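Local coordinates for protein TlmII (PDB 4HVM) that probably takes part in assembling the antibiotic tallysomycin, as a condensation-domain protein associated with nonribosomal peptide synthesis, at residues A35-D49 / R128-Q142. Numbering follows the deposited sequence.
With SO4 (sulfate ion), chain F.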
loop_
_atom_site.group_PDB
_atom_site.type_symbol
_atom_site.label_atom_id
_atom_site.label_comp_id
_atom_site.label_asym_id
_atom_site.label_seq_id
_atom_site.Cartn_x
_atom_site.Cartn_y
_atom_site.Cartn_z
ATOM N N ALA A 35 -11.168 2.603 1.853
ATOM C CA ALA A 35 -10.076 3.143 2.652
ATOM C C ALA A 35 -9.455 2.087 3.554
ATOM O O ALA A 35 -8.502 2.369 4.280
ATOM C CB ALA A 35 -10.570 4.307 3.490
ATOM N N PHE A 36 -9.992 0.873 3.507
ATOM C CA PHE A 36 -9.581 -0.165 4.447
ATOM C C PHE A 36 -8.741 -1.268 3.819
ATOM O O PHE A 36 -8.934 -1.638 2.660
ATOM C CB PHE A 36 -10.797 -0.768 5.162
ATOM C CG PHE A 36 -11.283 0.057 6.313
ATOM C CD1 PHE A 36 -12.095 1.154 6.094
ATOM C CD2 PHE A 36 -10.915 -0.253 7.613
ATOM C CE1 PHE A 36 -12.539 1.927 7.145
ATOM C CE2 PHE A 36 -11.354 0.516 8.674
ATOM C CZ PHE A 36 -12.170 1.609 8.438
ATOM N N ALA A 37 -7.808 -1.789 4.608
ATOM C CA ALA A 37 -6.953 -2.887 4.188
ATOM C C ALA A 37 -6.801 -3.852 5.351
ATOM O O ALA A 37 -6.933 -3.457 6.511
ATOM C CB ALA A 37 -5.594 -2.366 3.757
ATOM N N ALA A 38 -6.514 -5.113 5.048
ATOM C CA ALA A 38 -6.359 -6.118 6.093
ATOM C C ALA A 38 -5.058 -6.902 5.962
ATOM O O ALA A 38 -4.722 -7.390 4.885
ATOM C CB ALA A 38 -7.548 -7.064 6.091
ATOM N N ARG A 39 -4.329 -7.013 7.067
ATOM C CA ARG A 39 -3.141 -7.853 7.137
ATOM C C ARG A 39 -3.213 -8.662 8.425
ATOM O O ARG A 39 -3.995 -8.334 9.318
ATOM C CB ARG A 39 -1.871 -7.000 7.118
ATOM C CG ARG A 39 -1.719 -6.138 5.870
ATOM C CD ARG A 39 -1.595 -6.986 4.619
ATOM N NE ARG A 39 -2.278 -6.374 3.482
ATOM C CZ ARG A 39 -1.705 -5.528 2.633
ATOM N NH1 ARG A 39 -0.432 -5.191 2.793
ATOM N NH2 ARG A 39 -2.402 -5.018 1.626
ATOM N N GLY A 40 -2.408 -9.715 8.526
ATOM C CA GLY A 40 -2.432 -10.555 9.710
ATOM C C GLY A 40 -1.164 -11.350 9.954
ATOM O O GLY A 40 -0.429 -11.670 9.021
ATOM N N LEU A 41 -0.909 -11.662 11.220
ATOM C CA LEU A 41 0.205 -12.522 11.603
ATOM C C LEU A 41 -0.332 -13.830 12.169
ATOM O O LEU A 41 -1.224 -13.829 13.016
ATOM C CB LEU A 41 1.096 -11.833 12.642
ATOM C CG LEU A 41 1.899 -10.615 12.179
ATOM C CD1 LEU A 41 2.719 -10.053 13.324
ATOM C CD2 LEU A 41 2.796 -10.963 10.997
ATOM N N LEU A 42 0.211 -14.946 11.696
ATOM C CA LEU A 42 -0.212 -16.256 12.175
ATOM C C LEU A 42 0.696 -16.754 13.294
ATOM O O LEU A 42 1.901 -16.906 13.103
ATOM C CB LEU A 42 -0.229 -17.265 11.027
ATOM C CG LEU A 42 -0.419 -18.734 11.403
ATOM C CD1 LEU A 42 -1.731 -18.944 12.138
ATOM C CD2 LEU A 42 -0.357 -19.603 10.161
ATOM N N GLY A 43 0.113 -17.003 14.460
ATOM C CA GLY A 43 0.854 -17.549 15.582
ATOM C C GLY A 43 0.584 -19.033 15.740
ATOM O O GLY A 43 -0.555 -19.484 15.606
ATOM N N SER A 44 1.632 -19.798 16.024
ATOM C CA SER A 44 1.492 -21.240 16.162
ATOM C C SER A 44 2.257 -21.768 17.371
ATOM O O SER A 44 3.457 -21.536 17.506
ATOM C CB SER A 44 1.967 -21.946 14.892
ATOM O OG SER A 44 1.630 -23.324 14.922
ATOM N N GLY A 45 1.556 -22.486 18.241
ATOM C CA GLY A 45 2.147 -23.017 19.456
ATOM C C GLY A 45 1.174 -22.888 20.610
ATOM O O GLY A 45 -0.021 -22.692 20.392
ATOM N N ARG A 46 1.670 -22.998 21.837
ATOM C CA ARG A 46 0.819 -22.813 23.007
ATOM C C ARG A 46 0.562 -21.325 23.226
ATOM O O ARG A 46 1.449 -20.590 23.661
ATOM C CB ARG A 46 1.456 -23.438 24.250
ATOM C CG ARG A 46 1.840 -24.897 24.066
ATOM C CD ARG A 46 2.166 -25.577 25.388
ATOM N NE ARG A 46 2.962 -26.786 25.189
ATOM C CZ ARG A 46 2.460 -27.979 24.883
ATOM N NH1 ARG A 46 1.151 -28.140 24.737
ATOM N NH2 ARG A 46 3.271 -29.017 24.721
ATOM N N ILE A 47 -0.655 -20.887 22.915
ATOM C CA ILE A 47 -1.000 -19.470 22.973
ATOM C C ILE A 47 -2.147 -19.201 23.943
ATOM O O ILE A 47 -3.220 -19.793 23.831
ATOM C CB ILE A 47 -1.383 -18.933 21.577
ATOM C CG1 ILE A 47 -0.246 -19.166 20.579
ATOM C CG2 ILE A 47 -1.745 -17.455 21.651
ATOM C CD1 ILE A 47 -0.619 -18.831 19.148
ATOM N N ASP A 48 -1.910 -18.312 24.901
ATOM C CA ASP A 48 -2.947 -17.893 25.837
ATOM C C ASP A 48 -3.768 -16.760 25.218
ATOM O O ASP A 48 -3.282 -15.635 25.069
ATOM C CB ASP A 48 -2.309 -17.441 27.151
ATOM C CG ASP A 48 -3.300 -17.378 28.300
ATOM O OD1 ASP A 48 -4.524 -17.442 28.052
ATOM O OD2 ASP A 48 -2.845 -17.255 29.457
ATOM N N ASP A 49 -5.009 -17.066 24.852
ATOM C CA ASP A 49 -5.875 -16.099 24.181
ATOM C C ASP A 49 -6.117 -14.845 25.013
ATOM O O ASP A 49 -6.032 -13.728 24.503
ATOM C CB ASP A 49 -7.214 -16.736 23.803
ATOM C CG ASP A 49 -7.107 -17.652 22.599
ATOM O OD1 ASP A 49 -6.059 -17.624 21.917
ATOM O OD2 ASP A 49 -8.081 -18.388 22.331
ATOM N N ARG A 128 -8.880 -17.667 16.407
ATOM C CA ARG A 128 -8.294 -18.975 16.685
ATOM C C ARG A 128 -8.743 -19.996 15.643
ATOM O O ARG A 128 -9.940 -20.180 15.420
ATOM C CB ARG A 128 -8.647 -19.455 18.096
ATOM C CG ARG A 128 -8.159 -20.865 18.395
ATOM C CD ARG A 128 -8.202 -21.191 19.880
ATOM N NE ARG A 128 -7.152 -20.505 20.629
ATOM C CZ ARG A 128 -5.919 -20.976 20.792
ATOM N NH1 ARG A 128 -5.569 -22.135 20.251
ATOM N NH2 ARG A 128 -5.032 -20.282 21.495
ATOM N N LEU A 129 -7.775 -20.656 15.014
ATOM C CA LEU A 129 -8.055 -21.603 13.939
ATOM C C LEU A 129 -8.057 -23.052 14.424
ATOM O O LEU A 129 -8.791 -23.890 13.900
ATOM C CB LEU A 129 -7.028 -21.442 12.817
ATOM C CG LEU A 129 -6.782 -20.020 12.312
ATOM C CD1 LEU A 129 -5.817 -20.032 11.139
ATOM C CD2 LEU A 129 -8.089 -19.351 11.926
ATOM N N SER A 130 -7.226 -23.339 15.420
ATOM C CA SER A 130 -7.105 -24.688 15.961
ATOM C C SER A 130 -6.557 -24.644 17.380
ATOM O O SER A 130 -6.581 -23.602 18.033
ATOM C CB SER A 130 -6.192 -25.541 15.076
ATOM O OG SER A 130 -4.907 -24.955 14.953
ATOM N N GLU A 131 -6.057 -25.780 17.854
ATOM C CA GLU A 131 -5.511 -25.866 19.201
ATOM C C GLU A 131 -4.130 -25.226 19.295
ATOM O O GLU A 131 -3.635 -24.960 20.391
ATOM C CB GLU A 131 -5.448 -27.323 19.657
ATOM C CG GLU A 131 -6.800 -28.013 19.661
ATOM C CD GLU A 131 -7.827 -27.273 20.502
ATOM O OE1 GLU A 131 -8.967 -27.088 20.023
ATOM O OE2 GLU A 131 -7.497 -26.884 21.642
ATOM N N THR A 132 -3.512 -24.979 18.145
ATOM C CA THR A 132 -2.170 -24.408 18.111
ATOM C C THR A 132 -2.109 -23.083 17.351
ATOM O O THR A 132 -1.253 -22.246 17.629
ATOM C CB THR A 132 -1.155 -25.384 17.479
ATOM O OG1 THR A 132 -1.539 -25.669 16.127
ATOM C CG2 THR A 132 -1.092 -26.683 18.269
ATOM N N ASP A 133 -3.021 -22.897 16.400
ATOM C CA ASP A 133 -2.961 -21.753 15.491
ATOM C C ASP A 133 -3.916 -20.615 15.845
ATOM O O ASP A 133 -5.119 -20.820 16.003
ATOM C CB ASP A 133 -3.202 -22.205 14.045
ATOM C CG ASP A 133 -2.028 -22.981 13.470
ATOM O OD1 ASP A 133 -1.226 -23.527 14.259
ATOM O OD2 ASP A 133 -1.907 -23.043 12.226
ATOM N N VAL A 134 -3.361 -19.411 15.958
ATOM C CA VAL A 134 -4.147 -18.205 16.189
ATOM C C VAL A 134 -3.700 -17.101 15.241
ATOM O O VAL A 134 -2.509 -16.810 15.140
ATOM C CB VAL A 134 -3.993 -17.695 17.630
ATOM C CG1 VAL A 134 -4.717 -16.368 17.804
ATOM C CG2 VAL A 134 -4.514 -18.722 18.614
ATOM N N VAL A 135 -4.653 -16.488 14.546
ATOM C CA VAL A 135 -4.348 -15.369 13.663
ATOM C C VAL A 135 -4.651 -14.033 14.328
ATOM O O VAL A 135 -5.765 -13.800 14.794
ATOM C CB VAL A 135 -5.121 -15.458 12.334
ATOM C CG1 VAL A 135 -4.991 -14.157 11.554
ATOM C CG2 VAL A 135 -4.621 -16.630 11.508
ATOM N N LEU A 136 -3.646 -13.164 14.376
ATOM C CA LEU A 136 -3.840 -11.794 14.827
ATOM C C LEU A 136 -3.917 -10.900 13.602
ATOM O O LEU A 136 -2.919 -10.698 12.914
ATOM C CB LEU A 136 -2.684 -11.347 15.720
ATOM C CG LEU A 136 -2.765 -9.909 16.237
ATOM C CD1 LEU A 136 -3.749 -9.771 17.398
ATOM C CD2 LEU A 136 -1.389 -9.403 16.625
ATOM N N GLY A 137 -5.100 -10.371 13.321
ATOM C CA GLY A 137 -5.290 -9.561 12.133
ATOM C C GLY A 137 -5.631 -8.118 12.443
ATOM O O GLY A 137 -6.165 -7.811 13.507
ATOM N N VAL A 138 -5.314 -7.230 11.507
ATOM C CA VAL A 138 -5.666 -5.823 11.644
ATOM C C VAL A 138 -6.444 -5.348 10.421
ATOM O O VAL A 138 -6.075 -5.630 9.280
ATOM C CB VAL A 138 -4.418 -4.930 11.873
ATOM C CG1 VAL A 138 -3.408 -5.095 10.743
ATOM C CG2 VAL A 138 -4.819 -3.474 12.026
ATOM N N VAL A 139 -7.542 -4.646 10.672
ATOM C CA VAL A 139 -8.329 -4.039 9.608
ATOM C C VAL A 139 -8.365 -2.536 9.843
ATOM O O VAL A 139 -9.021 -2.068 10.772
ATOM C CB VAL A 139 -9.758 -4.591 9.589
ATOM C CG1 VAL A 139 -10.562 -3.938 8.478
ATOM C CG2 VAL A 139 -9.736 -6.101 9.424
ATOM N N ALA A 140 -7.665 -1.779 9.007
ATOM C CA ALA A 140 -7.445 -0.370 9.311
ATOM C C ALA A 140 -7.696 0.599 8.164
ATOM O O ALA A 140 -7.463 0.288 6.998
ATOM C CB ALA A 140 -6.039 -0.172 9.859
ATOM N N HIS A 141 -8.169 1.786 8.527
ATOM C CA HIS A 141 -8.332 2.891 7.593
ATOM C C HIS A 141 -6.946 3.370 7.170
ATOM O O HIS A 141 -6.049 3.500 8.005
ATOM C CB HIS A 141 -9.095 4.020 8.285
ATOM C CG HIS A 141 -9.678 5.030 7.349
ATOM N ND1 HIS A 141 -8.907 5.950 6.671
ATOM C CD2 HIS A 141 -10.960 5.276 6.993
ATOM C CE1 HIS A 141 -9.690 6.715 5.933
ATOM N NE2 HIS A 141 -10.940 6.327 6.109
ATOM N N GLN A 142 -6.773 3.632 5.879
ATOM C CA GLN A 142 -5.457 3.971 5.337
ATOM C C GLN A 142 -4.955 5.347 5.776
ATOM O O GLN A 142 -3.780 5.666 5.601
ATOM C CB GLN A 142 -5.461 3.887 3.809
ATOM C CG GLN A 142 -6.326 4.940 3.137
ATOM C CD GLN A 142 -5.996 5.114 1.669
ATOM O OE1 GLN A 142 -6.487 4.373 0.817
ATOM N NE2 GLN A 142 -5.158 6.100 1.365
HETATM S S SO4 F . -4.580 -3.376 -0.136
HETATM O O1 SO4 F . -4.670 -4.241 -1.311
HETATM O O2 SO4 F . -5.414 -2.190 -0.316
HETATM O O3 SO4 F . -5.044 -4.115 1.035
HETATM O O4 SO4 F . -3.193 -2.958 0.054
#
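Phe-36 and His-141 meet offset edge-to-face at the buried end of this antiparallel pair, the His-141 edge turned to the Phe-36 face with planes at 77°. His-141 CB makes a CH-pi contact over the Phe-36 ring, 4.2 Å from the centroid. With CG anti to the backbone N (chi1 -163°), the imidazole also passes a face to Ala-35 CB, which lies over it in a CH-pi contact, 3.5 Å from its centroid. His-141 ND1 is hydrogen-bonded to the backbone N of Met-143. Strands 36-44 and 133-141 are neighbours inside the mixed five-stranded sheet, joined by paired backbone hydrogen bonds, as between Arg-39 and Val-138. His-141 and Gln-142 fall where the family's HHxxxDG motif would begin, consistent with Gln-142 taking the place of the second histidine. Further along the same face, Leu-42 CD1 lies 3.8 Å from Val-135 CG2.

The far end has a looser rim: Thr-132 is exposed, Ser-44 and Asp-133 partly so. There Asp-133 OD1 accepts from Ser-44 OG at 2.9 Å and from Thr-132 OG1 on the other face of the carboxylate. On the other face of the sheet, against Val-134, buried Arg-128 grips Asp-49 side-on, NE to OD2 and NH2 to OD1, both 2.9 Å, the two planes 45° apart; its NH1 holds Ser-130 O. A leucine in place of this arginine would probably leave Asp-49 without its countercharge and the Ser-130 carbonyl without this donor.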